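Local coordinates for protein glycoside hydrolase family 5 (Aspergillus oryzae, PDB 6LA0) that hydrolyses rutinosides as a secreted family 5 glycosidase, and is predicted also to trim glucose from the non-reducing ends of beta-1,3-glucans, at residues Asn269-Thr274 against Leu304-Phe309. Sequence-based numbering, arbitrary orientation.
With NAG (2-acetamido-2-deoxy-beta-D-glucopyranose), chain G.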
loop_
_atom_site.group_PDB
_atom_site.type_symbol
_atom_site.label_atom_id
_atom_site.label_comp_id
_atom_site.label_asym_id
_atom_site.label_seq_id
_atom_site.Cartn_x
_atom_site.Cartn_y
_atom_site.Cartn_z
ATOM N N ASN A 269 17.522 -8.615 -11.853
ATOM C CA ASN A 269 18.868 -9.178 -11.787
ATOM C C ASN A 269 19.786 -8.285 -10.963
ATOM O O ASN A 269 20.510 -7.442 -11.502
ATOM C CB ASN A 269 19.438 -9.388 -13.192
ATOM C CG ASN A 269 20.705 -10.242 -13.195
ATOM O OD1 ASN A 269 21.340 -10.444 -12.155
ATOM N ND2 ASN A 269 21.079 -10.746 -14.373
ATOM N N VAL A 270 19.785 -8.513 -9.654
ATOM C CA VAL A 270 20.533 -7.728 -8.683
ATOM C C VAL A 270 20.790 -8.643 -7.492
ATOM O O VAL A 270 20.064 -9.618 -7.279
ATOM C CB VAL A 270 19.755 -6.435 -8.302
ATOM C CG1 VAL A 270 18.404 -6.766 -7.662
ATOM C CG2 VAL A 270 20.579 -5.509 -7.410
ATOM N N THR A 271 21.846 -8.353 -6.735
ATOM C CA THR A 271 22.238 -9.143 -5.575
ATOM C C THR A 271 22.212 -8.267 -4.334
ATOM O O THR A 271 22.181 -7.035 -4.420
ATOM C CB THR A 271 23.644 -9.744 -5.734
ATOM O OG1 THR A 271 24.607 -8.688 -5.835
ATOM C CG2 THR A 271 23.724 -10.607 -6.980
ATOM N N SER A 272 22.229 -8.906 -3.165
ATOM C CA SER A 272 22.318 -8.135 -1.927
ATOM C C SER A 272 23.561 -7.234 -1.932
ATOM O O SER A 272 23.515 -6.081 -1.475
ATOM C CB SER A 272 22.327 -9.090 -0.727
ATOM O OG SER A 272 21.029 -9.648 -0.542
ATOM N N GLU A 273 24.668 -7.739 -2.481
ATOM C CA GLU A 273 25.903 -6.963 -2.564
ATOM C C GLU A 273 25.699 -5.660 -3.317
ATOM O O GLU A 273 25.998 -4.578 -2.790
ATOM C CB GLU A 273 26.972 -7.797 -3.251
ATOM C CG GLU A 273 28.343 -7.122 -3.090
ATOM C CD GLU A 273 29.038 -6.636 -4.370
ATOM O OE1 GLU A 273 29.136 -7.404 -5.352
ATOM O OE2 GLU A 273 29.641 -5.545 -4.299
ATOM N N THR A 274 25.071 -5.735 -4.487
ATOM C CA THR A 274 24.961 -4.603 -5.402
ATOM C C THR A 274 23.662 -3.836 -5.239
ATOM O O THR A 274 23.411 -2.883 -5.991
ATOM C CB THR A 274 25.097 -5.095 -6.843
ATOM O OG1 THR A 274 24.117 -6.104 -7.088
ATOM C CG2 THR A 274 26.515 -5.687 -7.083
ATOM N N LEU A 304 16.446 -10.778 -6.524
ATOM C CA LEU A 304 16.222 -12.044 -7.210
ATOM C C LEU A 304 17.330 -13.045 -6.890
ATOM O O LEU A 304 17.048 -14.225 -6.638
ATOM C CB LEU A 304 16.102 -11.830 -8.714
ATOM C CG LEU A 304 15.926 -13.093 -9.557
ATOM C CD1 LEU A 304 14.663 -13.842 -9.144
ATOM C CD2 LEU A 304 15.878 -12.730 -11.029
ATOM N N TYR A 305 18.589 -12.589 -6.848
ATOM C CA TYR A 305 19.744 -13.472 -6.667
ATOM C C TYR A 305 20.528 -13.162 -5.393
ATOM O O TYR A 305 20.520 -12.034 -4.892
ATOM C CB TYR A 305 20.701 -13.380 -7.866
ATOM C CG TYR A 305 20.094 -13.810 -9.175
ATOM C CD1 TYR A 305 19.655 -15.112 -9.361
ATOM C CD2 TYR A 305 19.945 -12.907 -10.223
ATOM C CE1 TYR A 305 19.095 -15.509 -10.558
ATOM C CE2 TYR A 305 19.387 -13.300 -11.426
ATOM C CZ TYR A 305 18.968 -14.602 -11.583
ATOM O OH TYR A 305 18.408 -15.010 -12.770
ATOM N N GLN A 306 21.180 -14.202 -4.858
ATOM C CA GLN A 306 22.215 -14.095 -3.826
ATOM C C GLN A 306 21.797 -13.217 -2.645
ATOM O O GLN A 306 22.454 -12.234 -2.304
ATOM C CB GLN A 306 23.519 -13.587 -4.441
ATOM C CG GLN A 306 24.182 -14.611 -5.324
ATOM C CD GLN A 306 25.513 -14.137 -5.842
ATOM O OE1 GLN A 306 26.528 -14.228 -5.148
ATOM N NE2 GLN A 306 25.520 -13.621 -7.069
ATOM N N ASN A 307 20.706 -13.613 -1.988
ATOM C CA ASN A 307 20.265 -12.882 -0.809
ATOM C C ASN A 307 21.169 -13.176 0.381
ATOM O O ASN A 307 21.570 -14.322 0.606
ATOM C CB ASN A 307 18.828 -13.249 -0.462
ATOM C CG ASN A 307 17.827 -12.619 -1.405
ATOM O OD1 ASN A 307 17.470 -11.442 -1.265
ATOM N ND2 ASN A 307 17.378 -13.395 -2.387
ATOM N N SER A 308 21.444 -12.140 1.178
ATOM C CA SER A 308 22.418 -12.240 2.262
ATOM C C SER A 308 21.807 -11.757 3.569
ATOM O O SER A 308 21.373 -10.602 3.659
ATOM C CB SER A 308 23.671 -11.418 1.923
ATOM O OG SER A 308 24.285 -10.955 3.109
ATOM N N PHE A 309 21.785 -12.635 4.581
ATOM C CA PHE A 309 21.411 -12.225 5.934
ATOM C C PHE A 309 22.254 -11.038 6.408
ATOM O O PHE A 309 21.733 -10.065 6.969
ATOM C CB PHE A 309 21.611 -13.373 6.939
ATOM C CG PHE A 309 20.719 -14.574 6.763
ATOM C CD1 PHE A 309 19.367 -14.450 6.471
ATOM C CD2 PHE A 309 21.234 -15.860 7.008
ATOM C CE1 PHE A 309 18.549 -15.589 6.371
ATOM C CE2 PHE A 309 20.429 -16.985 6.903
ATOM C CZ PHE A 309 19.082 -16.847 6.583
HETATM C C1 NAG G . 22.277 -11.546 -14.491
HETATM C C2 NAG G . 22.293 -12.457 -15.725
HETATM C C3 NAG G . 23.619 -13.212 -15.808
HETATM C C4 NAG G . 24.792 -12.243 -15.755
HETATM C C5 NAG G . 24.685 -11.351 -14.524
HETATM C C6 NAG G . 25.748 -10.280 -14.480
HETATM C C7 NAG G . 20.481 -13.716 -16.800
HETATM C C8 NAG G . 19.363 -14.698 -16.604
HETATM N N2 NAG G . 21.176 -13.389 -15.705
HETATM O O3 NAG G . 23.664 -13.972 -17.012
HETATM O O4 NAG G . 26.028 -12.950 -15.707
HETATM O O5 NAG G . 23.422 -10.671 -14.522
HETATM O O6 NAG G . 25.191 -9.024 -14.119
HETATM O O7 NAG G . 20.742 -13.242 -17.898
HETATM O O HOH W 1 18.483 -9.028 0.146
HETATM O O HOH W 2 24.910 -10.805 -2.377
#
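With chi1 at -73°, S272 sets its OG beside its own backbone N and carries it to the backbone of N307 and S308; in T271, chi1 of 63° instead swings CG2 alongside the Q306 side chain and turns OG1 back to its own loop. S272 OG accepts from S308 N at 3.1 Å through a bent bond (135° at the hydrogen) and donates to a water, which in turn donates to N307 OD1. Serine suits this buried place because one small hydroxyl can do both jobs while its CB still packs on S308 CB at 3.8 Å. The N307 amide is fixed from elsewhere, its ND2 donating to the carbonyls of T303 and N344.

T271 CG2 lies 3.5 Å from Q306 NE2, the two side chains running the same way, so threonine offers a methyl to the glutamine and keeps its OG1 for T274 OG1, 2.9 Å away. Both segments are beta-alpha loops of the TIM barrel, following the adjacent parallel strands 257-265 and 294-303 and leading into helices 275-285 and 312-326. Beyond the strands the backbones stay roughly aligned, but the two direct backbone-to-backbone hydrogen bonds are weak: Y305 N to V270 O at 3.3 Å and S272 N to Q306 O at 3.4 Å. Q306 O also accepts a hydrogen bond from a second water, which in turn accepts one from E273 N.

At the outer end, N269 turns OD1 to the edge of the Y305 ring, near its plane, 3.4 Å from CD2, where the slightly positive ring hydrogens favour an oxygen. L304 CG lies over the centre of one face of that ring. N269 ND2 is covalently joined to C1 of an N-acetylglucosamine, an N-linked glycan whose acetyl methyl C8 comes within 4.0 Å of Y305 OH.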